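PDB 3SGH: SusD homolog from Bacteroides thetaiotaomicron, which probably binds glycans at the outer membrane, as a SusD-like lipoprotein with an alpha-alpha superhelical fold. Local coordinates for residues A64-S69 against T441-A446; R452-L457 against D483-D488. One frame throughout, in Å; residues are numbered along the deposited sequence. Where two conformers were deposited one is given.

Both contacts join loops, and both lie on the same side of the chain's centre. Their centres are about 11 Å apart. Contact 1 comes first along the chain. It ties the loop before helix 70-73 to 441-446, across 371 intervening residues. Contact 2 follows and spans just 25 residues, most of them in helices 461-466 and 468-477. Segments 441-446 and 452-457 belong to one long loop between helices 424-432 and 461-466, so this loop takes part in both. The two contacts also touch: Asn485 ND2 probably hydrogen-bonds Tyr66 O, 3.0 Å away. Early and late parts of this mainly helical SusD-like chain thus meet in one continuous patch of loops.

Contact 1 (A64-S69 against T441-A446); sequences AYYNAS and TESMNA
Tyr65 packs beside selenomethionine Met444, and its backbone O takes a nearly straight hydrogen bond from Met444 N (2.9 Å, 169°). Its side chain can be followed outward. CB rests 3.6 Å from Met444 CG. Beyond it, ring atom CD2 lies 3.5 Å from Glu442 O, which meets the ring edge in plane. CE2 then passes Thr441 OG1 at the same edge. The tip, OH, leaves the two segments and hydrogen-bonds Ser289 O, while Thr441 OG1 bonds Gly288 O. With CG anti to its own carbonyl carbon (chi1 -49°), the side chain lies alongside Thr441 and Met444.

Tyr66 goes a different way: its CD2 edge meets Ser443 OG at 3.7 Å, its OH bonds Ala440 N, and Ser443 OG bonds Cys448 O. At the other end of the contact the Asn67 and Asn445 side chains cross at about a right angle, with their amide planes 65° apart. Asn445 ND2 donates to Asn67 OD1 at 3.1 Å, tilted from the carbonyl plane. Asn61 takes Asn67 ND2, and Asp447 N gives to Asn445 OD1.

Glu442 O is buried here without a polar partner. The chemistry is therefore mixed: one backbone bond and one side-chain amide hydrogen bond fix the loops together, while ring edges pack against backbone and side-chain oxygens.

Contact 2 (R452-L457 against D483-D488); sequences RGQRRL and DSNGTD
Asp488 OD1 is held by Arg455 through NE, at 2.7 Å, and through NH2. The two nitrogens approach side-on from opposite faces of the carboxylate, whose plane stands 87° from the guanidinium. A water shared with Arg455 O also donates to this oxygen. Arg452 takes the other oxygen end-on: NH2 reaches Asp488 OD2 at 2.8 Å, with NH1 further off. Arg455 is bent at chi2 and chi3 (-56° and -62°), which brings NH1 back to Arg452 O at 2.8 Å. The two guanidiniums overlap only near their margins, and the Asp488 carboxylate meets both at their edges.

Arg456 serves the opposite end of 483-488. NH1 and NH2 both point at Asp483 OD1, NH1 at 2.8 Å, and NH1 also reaches Ser484 O from above its carbonyl plane. NH2 has a further acceptor in Gln120 O, and Tyr464 bonds Asp483 OD2. A leucine at Arg456 would probably deprive Asp483 OD1 of its two-nitrogen grip, and Ser484 O and Gln120 O of a donor.

In the middle, Asn485 O accepts from Arg455 N at 2.8 Å and from Arg456 N. The Gln454 and Asn485 amides stack nearly parallel, joined by a water. Gln454 NE2 also bonds Arg456 O (2.9 Å), and Arg458 NE bonds Asn485 OD1. Ser484 OG accepts from Gly486 N, an ST turn, and bonds Asp447 OD2. Ion pairs thus flank the type I turn 484-487, and Asp488 probably screens Arg452 and Arg455 from each other, one oxygen for each.

Contact 1 (A64-S69 against T441-A446)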
loop_
_atom_site.group_PDB
_atom_site.type_symbol
_atom_site.label_atom_id
_atom_site.label_comp_id
_atom_site.label_asym_id
_atom_site.label_seq_id
_atom_site.Cartn_x
_atom_site.Cartn_y
_atom_site.Cartn_z
ATOM N N ALA A 64 12.165 -1.496 -11.443
ATOM C CA ALA A 64 13.080 -1.758 -10.303
ATOM C C ALA A 64 14.249 -0.815 -10.283
ATOM O O ALA A 64 14.817 -0.572 -9.216
ATOM C CB ALA A 64 13.577 -3.224 -10.302
ATOM N N TYR A 65 14.627 -0.304 -11.464
ATOM C CA TYR A 65 15.726 0.673 -11.567
ATOM C C TYR A 65 15.196 2.085 -11.931
ATOM O O TYR A 65 15.940 2.961 -12.423
ATOM C CB TYR A 65 16.765 0.195 -12.588
ATOM C CG TYR A 65 17.240 -1.240 -12.448
ATOM C CD1 TYR A 65 16.537 -2.284 -13.004
ATOM C CD2 TYR A 65 18.453 -1.548 -11.805
ATOM C CE1 TYR A 65 17.004 -3.580 -12.957
ATOM C CE2 TYR A 65 18.912 -2.806 -11.717
ATOM C CZ TYR A 65 18.195 -3.858 -12.304
ATOM O OH TYR A 65 18.645 -5.168 -12.271
ATOM N N TYR A 66 13.895 2.270 -11.715
ATOM C CA TYR A 66 13.238 3.557 -11.792
ATOM C C TYR A 66 13.092 4.055 -13.204
ATOM O O TYR A 66 13.022 5.226 -13.399
ATOM C CB TYR A 66 13.982 4.615 -10.958
ATOM C CG TYR A 66 14.457 4.143 -9.590
ATOM C CD1 TYR A 66 13.674 3.335 -8.769
ATOM C CD2 TYR A 66 15.716 4.490 -9.136
ATOM C CE1 TYR A 66 14.160 2.897 -7.530
ATOM C CE2 TYR A 66 16.190 4.057 -7.901
ATOM C CZ TYR A 66 15.417 3.291 -7.099
ATOM O OH TYR A 66 15.942 2.853 -5.884
ATOM N N ASN A 67 13.041 3.155 -14.187
ATOM C CA ASN A 67 12.927 3.605 -15.567
ATOM C C ASN A 67 12.012 2.693 -16.404
ATOM O O ASN A 67 12.391 2.177 -17.470
ATOM C CB ASN A 67 14.308 3.717 -16.199
ATOM C CG ASN A 67 14.332 4.655 -17.366
ATOM O OD1 ASN A 67 13.856 5.781 -17.261
ATOM N ND2 ASN A 67 14.891 4.205 -18.503
ATOM N N ALA A 68 10.795 2.510 -15.905
ATOM C CA ALA A 68 9.781 1.720 -16.621
ATOM C C ALA A 68 9.403 2.293 -17.970
ATOM O O ALA A 68 9.392 3.524 -18.189
ATOM C CB ALA A 68 8.507 1.568 -15.785
ATOM N N SER A 69 9.008 1.384 -18.847
ATOM C CA SER A 69 8.353 1.690 -20.105
ATOM C C SER A 69 7.062 2.460 -19.890
ATOM O O SER A 69 6.496 2.445 -18.824
ATOM C CB SER A 69 8.024 0.396 -20.851
ATOM O OG SER A 69 7.019 -0.350 -20.172
ATOM N N THR A 441 20.317 -1.229 -6.937
ATOM C CA THR A 441 21.764 -1.128 -7.045
ATOM C C THR A 441 22.182 0.099 -7.884
ATOM O O THR A 441 23.261 0.673 -7.677
ATOM C CB THR A 441 22.418 -2.412 -7.610
ATOM O OG1 THR A 441 21.848 -2.709 -8.906
ATOM C CG2 THR A 441 22.246 -3.581 -6.616
ATOM N N GLU A 442 21.361 0.495 -8.846
ATOM C CA GLU A 442 21.630 1.696 -9.626
ATOM C C GLU A 442 20.314 2.250 -10.144
ATOM O O GLU A 442 19.359 1.499 -10.327
ATOM C CB GLU A 442 22.554 1.404 -10.810
ATOM C CG GLU A 442 21.900 0.608 -11.911
ATOM C CD GLU A 442 22.879 0.208 -13.023
ATOM O OE1 GLU A 442 22.895 0.859 -14.090
ATOM O OE2 GLU A 442 23.624 -0.755 -12.814
ATOM N N SER A 443 20.303 3.543 -10.430
ATOM C CA SER A 443 19.206 4.155 -11.124
ATOM C C SER A 443 19.509 4.214 -12.607
ATOM O O SER A 443 20.581 4.639 -13.024
ATOM C CB SER A 443 18.930 5.564 -10.599
ATOM O OG SER A 443 17.980 6.231 -11.423
HETATM N N MSE A 444 18.507 3.856 -13.387
HETATM C CA MSE A 444 18.539 3.960 -14.856
HETATM C C MSE A 444 17.767 5.195 -15.380
HETATM O O MSE A 444 17.501 5.333 -16.602
HETATM C CB MSE A 444 17.997 2.675 -15.469
HETATM C CG MSE A 444 18.819 1.441 -15.237
HETATM SE SE MSE A 444 20.419 1.518 -16.329
HETATM C CE MSE A 444 19.595 1.130 -18.014
ATOM N N ASN A 445 17.438 6.104 -14.450
ATOM C CA ASN A 445 16.687 7.325 -14.741
ATOM C C ASN A 445 17.499 8.508 -14.236
ATOM O O ASN A 445 17.872 8.563 -13.074
ATOM C CB ASN A 445 15.339 7.274 -14.023
ATOM C CG ASN A 445 14.400 8.412 -14.410
ATOM O OD1 ASN A 445 14.495 9.523 -13.898
ATOM N ND2 ASN A 445 13.470 8.126 -15.284
ATOM N N ALA A 446 17.723 9.477 -15.112
ATOM C CA ALA A 446 18.502 10.650 -14.766
ATOM C C ALA A 446 17.869 11.535 -13.711
ATOM O O ALA A 446 18.563 12.332 -13.078
ATOM C CB ALA A 446 18.761 11.473 -16.024
#

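Contact 2 (R452-L457 against D483-D488)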
loop_
_atom_site.group_PDB
_atom_site.type_symbol
_atom_site.label_atom_id
_atom_site.label_comp_id
_atom_site.label_asym_id
_atom_site.label_seq_id
_atom_site.Cartn_x
_atom_site.Cartn_y
_atom_site.Cartn_z
ATOM N N ARG A 452 16.895 8.392 -2.707
ATOM C CA ARG A 452 15.480 8.703 -2.523
ATOM C C ARG A 452 14.551 7.838 -3.366
ATOM O O ARG A 452 13.346 7.787 -3.087
ATOM C CB ARG A 452 15.239 10.182 -2.841
ATOM C CG ARG A 452 16.163 11.087 -1.968
ATOM C CD ARG A 452 15.900 12.523 -2.127
ATOM N NE ARG A 452 14.615 12.950 -1.597
ATOM C CZ ARG A 452 13.602 13.458 -2.319
ATOM N NH1 ARG A 452 13.672 13.604 -3.635
ATOM N NH2 ARG A 452 12.508 13.860 -1.703
ATOM N N GLY A 453 15.117 7.214 -4.395
ATOM C CA GLY A 453 14.376 6.317 -5.262
ATOM C C GLY A 453 13.422 7.046 -6.215
ATOM O O GLY A 453 13.478 8.282 -6.366
ATOM N N GLN A 454 12.541 6.270 -6.830
ATOM C CA GLN A 454 11.470 6.808 -7.670
ATOM C C GLN A 454 10.465 7.485 -6.766
ATOM O O GLN A 454 10.167 6.987 -5.712
ATOM C CB GLN A 454 10.800 5.696 -8.500
ATOM C CG GLN A 454 9.689 6.238 -9.398
ATOM C CD GLN A 454 9.430 5.398 -10.637
ATOM O OE1 GLN A 454 10.251 4.532 -11.019
ATOM N NE2 GLN A 454 8.284 5.670 -11.315
ATOM N N ARG A 455 9.960 8.646 -7.160
ATOM C CA ARG A 455 9.170 9.487 -6.272
ATOM C C ARG A 455 7.658 9.460 -6.624
ATOM O O ARG A 455 6.824 9.767 -5.775
ATOM C CB ARG A 455 9.732 10.881 -6.260
ATOM C CG ARG A 455 11.189 10.959 -5.891
ATOM C CD ARG A 455 11.559 10.330 -4.524
ATOM N NE ARG A 455 10.893 11.007 -3.404
ATOM C CZ ARG A 455 10.982 10.662 -2.114
ATOM N NH1 ARG A 455 11.676 9.602 -1.736
ATOM N NH2 ARG A 455 10.371 11.379 -1.173
ATOM N N ARG A 456 7.350 9.084 -7.865
ATOM C CA ARG A 456 5.983 9.003 -8.384
ATOM C C ARG A 456 5.945 8.260 -9.722
ATOM O O ARG A 456 6.973 8.090 -10.378
ATOM C CB ARG A 456 5.392 10.402 -8.607
ATOM C CG ARG A 456 5.984 11.201 -9.737
ATOM C CD ARG A 456 5.470 12.609 -9.806
ATOM N NE ARG A 456 4.193 12.655 -10.529
ATOM C CZ ARG A 456 4.091 12.767 -11.851
ATOM N NH1 ARG A 456 5.181 12.790 -12.627
ATOM N NH2 ARG A 456 2.888 12.818 -12.418
ATOM N N LEU A 457 4.749 7.846 -10.126
ATOM C CA LEU A 457 4.513 7.440 -11.504
ATOM C C LEU A 457 4.123 8.689 -12.308
ATOM O O LEU A 457 3.651 9.663 -11.743
ATOM C CB LEU A 457 3.408 6.378 -11.564
ATOM C CG LEU A 457 3.863 4.931 -11.340
ATOM C CD1 LEU A 457 4.703 4.747 -10.085
ATOM C CD2 LEU A 457 2.630 4.009 -11.329
ATOM N N ASP A 483 6.703 16.411 -15.354
ATOM C CA ASP A 483 6.088 15.079 -15.257
ATOM C C ASP A 483 7.191 14.014 -15.341
ATOM O O ASP A 483 7.419 13.402 -16.380
ATOM C CB ASP A 483 5.042 14.903 -16.378
ATOM C CG ASP A 483 4.296 13.558 -16.317
ATOM O OD1 ASP A 483 4.245 12.935 -15.224
ATOM O OD2 ASP A 483 3.750 13.135 -17.394
ATOM N N SER A 484 7.873 13.828 -14.221
ATOM C CA SER A 484 9.017 12.965 -14.062
ATOM C C SER A 484 8.805 11.906 -12.994
ATOM O O SER A 484 8.118 12.171 -11.985
ATOM C CB SER A 484 10.205 13.837 -13.603
ATOM O OG SER A 484 11.335 13.072 -13.289
ATOM N N ASN A 485 9.474 10.766 -13.168
ATOM C CA ASN A 485 9.554 9.738 -12.111
ATOM C C ASN A 485 10.181 10.276 -10.817
ATOM O O ASN A 485 9.959 9.739 -9.736
ATOM C CB ASN A 485 10.430 8.556 -12.562
ATOM C CG ASN A 485 9.811 7.721 -13.666
ATOM O OD1 ASN A 485 8.701 8.018 -14.170
ATOM N ND2 ASN A 485 10.538 6.682 -14.078
ATOM N N GLY A 486 11.013 11.303 -10.933
ATOM C CA GLY A 486 11.753 11.825 -9.784
ATOM C C GLY A 486 11.141 13.056 -9.096
ATOM O O GLY A 486 11.710 13.579 -8.116
ATOM N N THR A 487 9.999 13.516 -9.611
ATOM C CA THR A 487 9.231 14.609 -9.053
ATOM C C THR A 487 8.427 14.166 -7.845
ATOM O O THR A 487 7.752 13.172 -7.892
ATOM C CB THR A 487 8.298 15.241 -10.107
ATOM O OG1 THR A 487 9.111 15.910 -11.087
ATOM C CG2 THR A 487 7.370 16.299 -9.529
ATOM N N ASP A 488 8.542 14.947 -6.769
ATOM C CA ASP A 488 7.835 14.674 -5.546
ATOM C C ASP A 488 6.361 15.050 -5.600
ATOM O O ASP A 488 5.963 16.073 -6.156
ATOM C CB ASP A 488 8.536 15.336 -4.366
ATOM C CG ASP A 488 9.618 14.433 -3.735
ATOM O OD1 ASP A 488 9.328 13.252 -3.394
ATOM O OD2 ASP A 488 10.775 14.939 -3.583
HETATM O O HOH W 1 7.461 5.381 -14.141
HETATM O O HOH W 2 6.881 11.870 -3.908
#